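Local atomic coordinates of Pyrsv_gp04 (Pyrobaculum spherical virus, PDB entry 2VXZ), a protein that is of unknown function but, with a winged-helix topology, probably acts as a viral transcriptional regulator. Residues 9-12 with 13-17; 35-38 with 39-42; 83-86 with 87-91; 20-23 with 24-27; 140-143 with 144-147. All coordinates share one frame; numbering follows the deposited sequence.

Contact 1 of 5, residues 9-12 with 13-17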
# COMPACT_ATOMS: atom_id res chain seq x y z
N VAL A 9 -22.01 3.19 14.09
CA VAL A 9 -21.30 4.07 13.15
C VAL A 9 -20.28 4.96 13.86
O VAL A 9 -19.15 5.09 13.40
CB VAL A 9 -22.28 4.93 12.31
CG1 VAL A 9 -21.53 6.04 11.55
CG2 VAL A 9 -23.05 4.04 11.35
N LEU A 10 -20.66 5.55 14.98
CA LEU A 10 -19.74 6.41 15.75
C LEU A 10 -18.47 5.67 16.16
O LEU A 10 -17.36 6.17 15.98
CB LEU A 10 -20.45 6.99 16.98
CG LEU A 10 -19.61 7.88 17.89
CD1 LEU A 10 -20.46 8.99 18.49
CD2 LEU A 10 -18.93 7.06 18.99
N VAL A 11 -18.65 4.47 16.71
CA VAL A 11 -17.51 3.66 17.17
C VAL A 11 -16.63 3.26 15.99
O VAL A 11 -15.42 3.37 16.05
CB VAL A 11 -18.00 2.39 17.92
CG1 VAL A 11 -16.89 1.34 18.00
CG2 VAL A 11 -18.50 2.76 19.30
N ARG A 12 -17.25 2.84 14.89
CA ARG A 12 -16.48 2.43 13.73
C ARG A 12 -15.72 3.58 13.06
O ARG A 12 -14.61 3.40 12.64
CB ARG A 12 -17.38 1.74 12.70
CG ARG A 12 -18.11 0.50 13.23
CD ARG A 12 -17.21 -0.46 13.95
NE ARG A 12 -17.58 -1.85 13.68
CZ ARG A 12 -16.71 -2.87 13.67
NH1 ARG A 12 -15.44 -2.66 13.95
NH2 ARG A 12 -17.12 -4.10 13.40
N LEU A 13 -16.33 4.76 12.98
CA LEU A 13 -15.64 5.92 12.41
C LEU A 13 -14.41 6.25 13.24
O LEU A 13 -13.34 6.51 12.71
CB LEU A 13 -16.56 7.13 12.36
CG LEU A 13 -17.71 7.04 11.36
CD1 LEU A 13 -18.65 8.22 11.53
CD2 LEU A 13 -17.21 6.96 9.93
N ARG A 14 -14.60 6.24 14.56
CA ARG A 14 -13.54 6.51 15.54
C ARG A 14 -12.40 5.50 15.39
O ARG A 14 -11.21 5.86 15.36
CB ARG A 14 -14.19 6.41 16.94
CG ARG A 14 -13.40 6.82 18.13
CD ARG A 14 -14.33 6.82 19.37
NE ARG A 14 -15.04 8.08 19.56
CZ ARG A 14 -16.12 8.24 20.34
NH1 ARG A 14 -16.65 7.21 20.99
NH2 ARG A 14 -16.67 9.44 20.47
N ASP A 15 -12.76 4.23 15.26
CA ASP A 15 -11.79 3.16 15.09
C ASP A 15 -10.99 3.27 13.80
O ASP A 15 -9.79 3.03 13.81
CB ASP A 15 -12.46 1.80 15.17
CG ASP A 15 -12.98 1.47 16.58
OD1 ASP A 15 -12.69 2.20 17.55
OD2 ASP A 15 -13.71 0.49 16.69
N ILE A 16 -11.63 3.66 12.70
CA ILE A 16 -10.92 3.78 11.42
C ILE A 16 -9.90 4.92 11.53
O ILE A 16 -8.74 4.76 11.14
CB ILE A 16 -11.90 4.04 10.25
CG1 ILE A 16 -12.76 2.79 9.99
CG2 ILE A 16 -11.13 4.39 8.96
CD1 ILE A 16 -13.93 3.05 9.02
N LEU A 17 -10.32 6.05 12.07
CA LEU A 17 -9.40 7.19 12.24
C LEU A 17 -8.21 6.83 13.14
O LEU A 17 -7.07 7.22 12.86
CB LEU A 17 -10.16 8.40 12.78
CG LEU A 17 -11.15 9.03 11.79
CD1 LEU A 17 -11.91 10.19 12.45
CD2 LEU A 17 -10.47 9.51 10.50
O HOH W 1 -13.83 -0.85 14.67
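Backbone bonds of the regular i to i+4 kind tie Val9-Arg12 to Leu13-Ile16 within helix 7-20. Leu13 N donates to Val9 O at 2.9 Å and Ile16 N to Arg12 O at 3.0 Å, with Arg14 N on Leu10 O and Asp15 N on Val11 O completing the set. Among the apolar side chains, Val9 and Leu13 run alongside each other, and Val9 CG1 rests on Leu13 CD1 at 3.6 Å. The valine reaches it because CG1 lies trans to the backbone N (chi1 169°), which swings that methyl on along the helix. Both are branched and uncharged, as fits the face that Leu13 and Ile16 turn to Leu44 of helix 38-50; Ile16 also packs on Ile30 and Leu34 of helix 27-34. By topology, helices 7-20, 27-34 and 38-50 with the hairpin 55-66 make a winged helix. Elsewhere the helix carries charge. Leu10 CD2 lies over one face of the Arg14 guanidinium, toward its rim, but its 3.0 Å approach to Arg14 NH1 is so short that the exact placing is doubtful. Val11 lies alongside Asp15, its CG1 3.5 Å from Asp15 OD2. Arg12 and Asp15 are too far apart for a salt bridge, with NH1 4.5 Å from OD2; a water appears to link these two atoms, though both of its bonds are unusually short. Bends at the second and third torsions of Arg12 carry its guanidinium to Leu34 O, to which NH1 also bonds, a pairing that a long, multiply donating side chain suits.

Contact 2 of 5, residues 35-38 with 39-42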
# COMPACT_ATOMS: atom_id res chain seq x y z
N GLY A 35 -12.74 -6.18 11.36
CA GLY A 35 -13.80 -7.19 11.21
C GLY A 35 -15.05 -6.66 10.53
O GLY A 35 -16.17 -7.06 10.87
N LEU A 36 -14.85 -5.78 9.55
CA LEU A 36 -15.94 -5.17 8.79
C LEU A 36 -16.20 -5.91 7.50
O LEU A 36 -15.28 -6.47 6.92
CB LEU A 36 -15.61 -3.72 8.45
CG LEU A 36 -15.64 -2.73 9.61
CD1 LEU A 36 -14.96 -1.41 9.24
CD2 LEU A 36 -17.08 -2.49 10.07
N SER A 37 -17.45 -5.91 7.04
CA SER A 37 -17.73 -6.30 5.65
C SER A 37 -17.13 -5.28 4.66
O SER A 37 -16.84 -4.13 5.00
CB SER A 37 -19.22 -6.35 5.40
OG SER A 37 -19.84 -5.16 5.85
N HIS A 38 -16.96 -5.69 3.41
CA HIS A 38 -16.49 -4.76 2.39
C HIS A 38 -17.38 -3.51 2.32
O HIS A 38 -16.87 -2.38 2.29
CB HIS A 38 -16.45 -5.44 1.03
CG HIS A 38 -15.78 -4.63 -0.03
ND1 HIS A 38 -14.63 -3.92 0.19
CD2 HIS A 38 -16.09 -4.44 -1.34
CE1 HIS A 38 -14.26 -3.31 -0.92
NE2 HIS A 38 -15.13 -3.62 -1.87
N GLY A 39 -18.70 -3.74 2.29
CA GLY A 39 -19.68 -2.67 2.16
C GLY A 39 -19.64 -1.66 3.29
O GLY A 39 -19.62 -0.47 3.04
N ARG A 40 -19.63 -2.15 4.53
CA ARG A 40 -19.57 -1.25 5.69
C ARG A 40 -18.28 -0.43 5.68
O ARG A 40 -18.32 0.78 5.90
CB ARG A 40 -19.71 -2.03 7.00
CG ARG A 40 -21.10 -2.58 7.25
CD ARG A 40 -21.24 -3.14 8.66
NE ARG A 40 -22.61 -3.60 8.92
CZ ARG A 40 -23.09 -4.79 8.56
NH1 ARG A 40 -22.36 -5.68 7.89
NH2 ARG A 40 -24.35 -5.11 8.87
N ALA A 41 -17.15 -1.07 5.40
CA ALA A 41 -15.88 -0.33 5.38
C ALA A 41 -15.91 0.78 4.34
O ALA A 41 -15.53 1.92 4.60
CB ALA A 41 -14.68 -1.27 5.15
N LYS A 42 -16.38 0.45 3.14
CA LYS A 42 -16.46 1.46 2.09
C LYS A 42 -17.43 2.58 2.45
O LYS A 42 -17.17 3.74 2.16
CB LYS A 42 -16.83 0.80 0.76
CG LYS A 42 -15.66 -0.01 0.17
CD LYS A 42 -15.81 -0.23 -1.31
CE LYS A 42 -15.66 1.07 -2.10
NZ LYS A 42 -14.25 1.55 -2.10
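Ser37 and His38 lead the backbone into the first turn of helix 38-50, with Ala41 N bonded to Ser37 O at 3.1 Å and Lys42 N to His38 O at 3.0 Å. Ser37 is the N-cap of this helix, and the turn before it, between helices 27-34 and 38-50, corresponds by topology to that of a helix-turn-helix; helix 38-50 would then probably be the recognition helix. Gly35 ends the preceding helix in a Schellman motif with positive phi (66°), a conformation that glycine adopts easily. Serine suits the cap because its short hydroxyl can bend back on the backbone: OG sits between the backbone N and the carbonyl carbon (chi1 51°) and accepts from Arg40 N at 3.3 Å. The same oxygen accepts from Arg40 NH1, also at 3.3 Å, tilted from the guanidinium plane. The extended arginine chain passes close by OG on its way there. On another side of the turn, Lys42 lays its CG over one face of the His38 imidazole, a CH-pi contact 4.1 Å from the ring centroid and 27° off the normal. His38 ND1 is hydrogen-bonded to Gln31 OE1, which helps to fix the ring. Leu36 suits the inward side: its branched apolar end covers the start of Arg40, CD2 being 4.1 Å from Arg40 CB, and the methyl of buried Ala41, 4.1 Å from Leu36 CD1.

Contact 3 of 5, residues 83-86 with 87-91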
# COMPACT_ATOMS: atom_id res chain seq x y z
N VAL A 83 11.95 -0.28 -0.68
CA VAL A 83 12.30 -0.92 -1.95
C VAL A 83 13.79 -0.68 -2.27
O VAL A 83 14.52 -1.61 -2.62
CB VAL A 83 11.42 -0.44 -3.12
CG1 VAL A 83 11.93 -1.02 -4.47
CG2 VAL A 83 9.95 -0.83 -2.88
N GLU A 84 14.24 0.55 -2.12
CA GLU A 84 15.62 0.88 -2.49
C GLU A 84 16.62 0.22 -1.55
O GLU A 84 17.71 -0.16 -1.99
CB GLU A 84 15.82 2.39 -2.54
CG GLU A 84 15.00 3.03 -3.65
CD GLU A 84 15.54 4.34 -4.09
OE1 GLU A 84 15.39 5.31 -3.32
OE2 GLU A 84 16.14 4.38 -5.19
N ARG A 85 16.25 0.06 -0.28
CA ARG A 85 17.12 -0.68 0.66
C ARG A 85 17.26 -2.15 0.23
O ARG A 85 18.38 -2.71 0.24
CB ARG A 85 16.59 -0.60 2.09
CG ARG A 85 17.47 -1.35 3.09
CD ARG A 85 17.00 -1.21 4.50
NE ARG A 85 15.66 -1.74 4.66
CZ ARG A 85 15.36 -3.03 4.80
NH1 ARG A 85 16.29 -3.97 4.83
NH2 ARG A 85 14.09 -3.38 4.94
N LEU A 86 16.15 -2.77 -0.12
CA LEU A 86 16.17 -4.16 -0.57
C LEU A 86 16.96 -4.32 -1.88
O LEU A 86 17.67 -5.31 -2.07
CB LEU A 86 14.75 -4.71 -0.71
CG LEU A 86 13.91 -4.79 0.55
CD1 LEU A 86 12.45 -5.16 0.20
CD2 LEU A 86 14.51 -5.74 1.57
N VAL A 87 16.83 -3.35 -2.77
CA VAL A 87 17.59 -3.37 -4.03
C VAL A 87 19.10 -3.22 -3.79
O VAL A 87 19.92 -3.91 -4.40
CB VAL A 87 17.09 -2.26 -4.99
CG1 VAL A 87 18.12 -1.98 -6.08
CG2 VAL A 87 15.74 -2.64 -5.58
N THR A 88 19.45 -2.30 -2.89
CA THR A 88 20.85 -2.03 -2.57
C THR A 88 21.48 -3.24 -1.90
O THR A 88 22.55 -3.68 -2.30
CB THR A 88 20.99 -0.80 -1.68
OG1 THR A 88 20.54 0.36 -2.40
CG2 THR A 88 22.45 -0.59 -1.24
N THR A 89 20.80 -3.77 -0.88
CA THR A 89 21.32 -4.88 -0.08
C THR A 89 21.56 -6.11 -0.95
O THR A 89 22.49 -6.88 -0.70
CB THR A 89 20.35 -5.25 1.05
OG1 THR A 89 20.10 -4.09 1.85
CG2 THR A 89 20.91 -6.36 1.94
N ASN A 90 20.72 -6.30 -1.95
CA ASN A 90 20.84 -7.45 -2.85
C ASN A 90 21.57 -7.12 -4.16
O ASN A 90 21.68 -7.98 -5.02
CB ASN A 90 19.45 -8.03 -3.12
CG ASN A 90 18.87 -8.72 -1.90
OD1 ASN A 90 19.10 -9.91 -1.69
ND2 ASN A 90 18.11 -7.99 -1.09
N LYS A 91 22.05 -5.89 -4.29
CA LYS A 91 22.83 -5.43 -5.44
C LYS A 91 22.11 -5.72 -6.77
O LYS A 91 22.72 -6.16 -7.74
CB LYS A 91 24.23 -6.05 -5.42
CG LYS A 91 25.02 -5.75 -4.14
CD LYS A 91 26.48 -6.23 -4.25
CE LYS A 91 27.33 -5.79 -3.07
NZ LYS A 91 27.28 -4.32 -2.84
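Leu86 O accepts from both Asn90 ND2 and Asn90 N in the last turn of helix 69-89, which closes with a Schellman motif whose positive-phi residue is Lys91. The bond from the side-chain amide is the shorter and better aimed: ND2 stands 2.9 Å from Leu86 O, on a lone pair in the carbonyl plane, and the oxygen lies almost in the amide plane. Asn90 N comes at 3.2 Å from above that carbonyl plane. Asparagine suits the place because its amide folds back with CG trans to the carbonyl carbon (chi1 -70°), giving the helix end a second donor. One residue earlier, Arg85 O receives Thr89 N at 2.9 Å and, in one of two modelled Thr89 conformers, Thr89 OG1 at 2.7 Å. The hydroxyl bond, and with it the approach from opposite carbonyl faces, rests on this conformer and is less certain than the backbone bond; where present, it is made possible by the short side chain. Val87 N and Thr88 N satisfy Val83 O and Glu84 O in ordinary helical fashion. The charged ends look outside: Glu84 OE2 makes a salt bridge to Arg156, and Arg85 NH2 salt bridges to Glu82 and Asp107. Apolar Val83 and Leu86 are buried, against helices 125-139 and 97-106 respectively. Along the helix, Val83 CG1 and Val87 CG2 come within 4.3 Å.

Contact 4 of 5, residues 20-23 with 24-27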
# COMPACT_ATOMS: atom_id res chain seq x y z
N LEU A 20 -5.76 4.65 11.22
CA LEU A 20 -4.99 5.48 10.29
C LEU A 20 -3.97 6.44 10.92
O LEU A 20 -3.14 7.00 10.20
CB LEU A 20 -5.93 6.29 9.39
CG LEU A 20 -6.82 5.46 8.48
CD1 LEU A 20 -7.81 6.37 7.79
CD2 LEU A 20 -5.99 4.65 7.47
N ALA A 21 -4.04 6.67 12.23
CA ALA A 21 -3.13 7.60 12.89
C ALA A 21 -1.67 7.23 12.66
O ALA A 21 -0.82 8.10 12.57
CB ALA A 21 -3.42 7.67 14.39
N ASP A 22 -1.39 5.93 12.56
CA ASP A 22 -0.04 5.43 12.37
C ASP A 22 0.38 5.35 10.90
O ASP A 22 1.58 5.21 10.60
CB ASP A 22 0.08 4.04 13.02
CG ASP A 22 -1.25 3.30 13.08
OD1 ASP A 22 -1.40 2.27 12.37
OD2 ASP A 22 -2.15 3.75 13.83
N GLY A 23 -0.57 5.43 9.97
CA GLY A 23 -0.24 5.53 8.55
C GLY A 23 -1.38 5.13 7.64
O GLY A 23 -2.37 4.57 8.09
N CYS A 24 -1.23 5.44 6.35
CA CYS A 24 -2.25 5.10 5.35
C CYS A 24 -2.42 3.60 5.25
O CYS A 24 -1.48 2.84 5.43
CB CYS A 24 -1.88 5.63 3.98
SG CYS A 24 -1.07 7.20 4.02
N LYS A 25 -3.64 3.19 4.95
CA LYS A 25 -3.95 1.78 4.82
C LYS A 25 -4.93 1.58 3.70
O LYS A 25 -5.73 2.46 3.40
CB LYS A 25 -4.56 1.27 6.13
CG LYS A 25 -3.61 1.46 7.30
CD LYS A 25 -4.14 0.86 8.58
CE LYS A 25 -3.02 0.65 9.58
NZ LYS A 25 -2.22 1.88 9.82
N THR A 26 -4.87 0.40 3.08
CA THR A 26 -5.88 0.03 2.10
C THR A 26 -7.19 -0.30 2.81
O THR A 26 -7.19 -0.71 3.97
CB THR A 26 -5.46 -1.19 1.28
OG1 THR A 26 -5.43 -2.36 2.12
CG2 THR A 26 -4.09 -0.95 0.65
N THR A 27 -8.30 -0.15 2.09
CA THR A 27 -9.60 -0.58 2.58
C THR A 27 -9.57 -2.06 2.98
O THR A 27 -10.16 -2.45 3.99
CB THR A 27 -10.71 -0.31 1.54
OG1 THR A 27 -10.70 1.09 1.21
CG2 THR A 27 -12.08 -0.70 2.07
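Lys25 NZ is gripped by three oxygens: Asp22 OD1 at 2.7 Å, Gly23 O at 3.2 Å, and Leu19 O just before the turn. The first is a salt bridge, met from well above the carboxylate plane, with the aspartate and lysine chains crossing at about a right angle. The ammonium also stands above the carbonyl plane of Gly23. Lysine suits the role because its chain folds back from the strand over the type I turn Leu20-Gly23, extended until a bend at the last torsion (chi4 52°) brings NZ down to the oxygens. Leu20 runs antiparallel beside it, its CD2 lying 3.7 Å from Lys25 N and 3.9 Å from Lys25 CB. This buried leucine also packs on Val65. Gly23, first out of helix 7-20, has positive phi (160°) with an extended psi, at which a CB would be pressed against the carbonyl oxygen of the residue before. It sends the chain into the short, weakly bonded edge strand 25-26, which joins the three-stranded sheet of the winged-helix region through backbone bonds between Lys25 and Val65. Cys24, modelled in two conformers, pairs with Cys66 in a disulfide. Buried Lys25 probably has its charge balanced by Asp22 and stabilised by the carbonyls of Leu19, in the last turn of helix 7-20, and Gly23, in the turn after it, so it would tie helix end, turn and strand together.

Contact 5 of 5, residues 140-143 with 144-147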
# COMPACT_ATOMS: atom_id res chain seq x y z
N GLY A 140 10.22 4.09 -13.42
CA GLY A 140 9.60 4.42 -14.70
C GLY A 140 9.07 3.18 -15.41
O GLY A 140 8.99 2.11 -14.82
N GLU A 141 8.73 3.34 -16.68
CA GLU A 141 8.14 2.24 -17.45
C GLU A 141 9.09 1.06 -17.56
O GLU A 141 10.29 1.25 -17.73
CB GLU A 141 7.75 2.70 -18.84
CG GLU A 141 6.71 3.79 -18.87
CD GLU A 141 5.39 3.34 -18.32
OE1 GLU A 141 4.97 2.20 -18.62
OE2 GLU A 141 4.77 4.12 -17.58
N PRO A 142 8.55 -0.16 -17.48
CA PRO A 142 9.42 -1.33 -17.46
C PRO A 142 10.12 -1.61 -18.79
O PRO A 142 9.61 -1.25 -19.86
CB PRO A 142 8.46 -2.47 -17.13
CG PRO A 142 7.16 -2.02 -17.61
CD PRO A 142 7.13 -0.54 -17.40
N TYR A 143 11.27 -2.27 -18.69
CA TYR A 143 12.01 -2.73 -19.87
C TYR A 143 11.31 -3.94 -20.53
O TYR A 143 11.20 -4.00 -21.76
CB TYR A 143 13.43 -3.10 -19.44
CG TYR A 143 14.30 -3.60 -20.55
CD1 TYR A 143 14.51 -2.84 -21.70
CD2 TYR A 143 14.96 -4.82 -20.43
CE1 TYR A 143 15.32 -3.31 -22.72
CE2 TYR A 143 15.77 -5.29 -21.44
CZ TYR A 143 15.96 -4.54 -22.58
OH TYR A 143 16.78 -5.00 -23.59
N VAL A 144 10.86 -4.88 -19.70
CA VAL A 144 10.11 -6.04 -20.16
C VAL A 144 8.68 -5.84 -19.69
O VAL A 144 8.43 -5.65 -18.50
CB VAL A 144 10.70 -7.38 -19.61
CG1 VAL A 144 9.93 -8.59 -20.13
CG2 VAL A 144 12.20 -7.49 -19.97
N LYS A 145 7.74 -5.88 -20.63
CA LYS A 145 6.36 -5.48 -20.37
C LYS A 145 5.37 -6.65 -20.27
O LYS A 145 4.35 -6.53 -19.57
CB LYS A 145 5.90 -4.50 -21.46
CG LYS A 145 6.49 -3.08 -21.32
CD LYS A 145 6.79 -2.44 -22.69
CE LYS A 145 6.88 -0.91 -22.62
NZ LYS A 145 7.69 -0.39 -21.46
N THR A 146 5.65 -7.76 -20.94
CA THR A 146 4.68 -8.86 -21.04
C THR A 146 5.00 -10.01 -20.11
O THR A 146 6.17 -10.36 -19.93
CB THR A 146 4.60 -9.42 -22.46
OG1 THR A 146 5.83 -10.07 -22.78
CG2 THR A 146 4.33 -8.30 -23.45
N ASP A 147 3.94 -10.61 -19.57
CA ASP A 147 4.01 -11.61 -18.53
C ASP A 147 4.48 -10.90 -17.25
O ASP A 147 3.74 -10.08 -16.68
CB ASP A 147 4.91 -12.80 -18.93
CG ASP A 147 4.42 -13.53 -20.18
OD1 ASP A 147 3.29 -13.30 -20.65
OD2 ASP A 147 5.20 -14.37 -20.69
O HOH W 2 4.80 0.04 -20.29
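Lys145 NZ donates to Pro142 O at 2.6 Å, lying in the plane of that carbonyl. The aliphatic part of the lysine meets the proline as well: Lys145 CG is 3.9 Å from Pro142 CG, and the two side chains cross at about a right angle. A long, flexible lysine suits this double use, its methylenes resting by the ring while bends at the second and fourth torsions (chi2 143°, chi4 46°) turn NZ back to the carbonyl. Pro142 CB also lies 3.5 Å from Val144 O. Tyr143 and Val144, next to each other in the chain, touch through Tyr143 CD2 and Val144 CG2 at 3.9 Å. Around this first shell comes a water that donates to Glu141 OE1 at 2.7 Å and accepts a weak bond from Lys145 NZ at 3.1 Å. It lies between opposite charges that do not meet directly, since Glu141 OE1 stays 4.7 Å from Lys145 NZ. Tyr143 and Val144 both face Val150 in a classic beta bulge, where the loop after helix 125-139 runs beside the chain leading into strand 151-152; a backbone bond joins Val144 to Val150. Gly140 opens the loop with positive phi (78°), which glycine tolerates readily. Farther out, Pro142 is buried against Thr149 and Tyr151, a place where a compact apolar ring with no N-H to satisfy fits well, while the exposed Tyr143 packs on Leu152. Glu141 has a long, weak ion pair with Lys136 of helix 125-139.

In the fold
Contacts 1, 2 and 4 belong to the N-terminal part, which has winged-helix topology, contacts 3 and 5 to the far side of the chain, about 38 and 41 Å from contact 1 between centres. Contact 4 is the buried one, and there a lysine is balanced by carboxylate and carbonyls. Contacts 1 and 3 are partly buried helix turns, apolar inward and charged outward. Contacts 2 and 5 lie on the surface, contact 5 being a loop held by a lysine-to-carbonyl bond and a water. Contact 2 touches contacts 1 and 4: Arg12 packs on Leu36, and Thr27 on Ala41 and Lys42. Contact 2 caps a helix start and contact 3 a helix end, with hydroxyl acceptor and amide donor respectively.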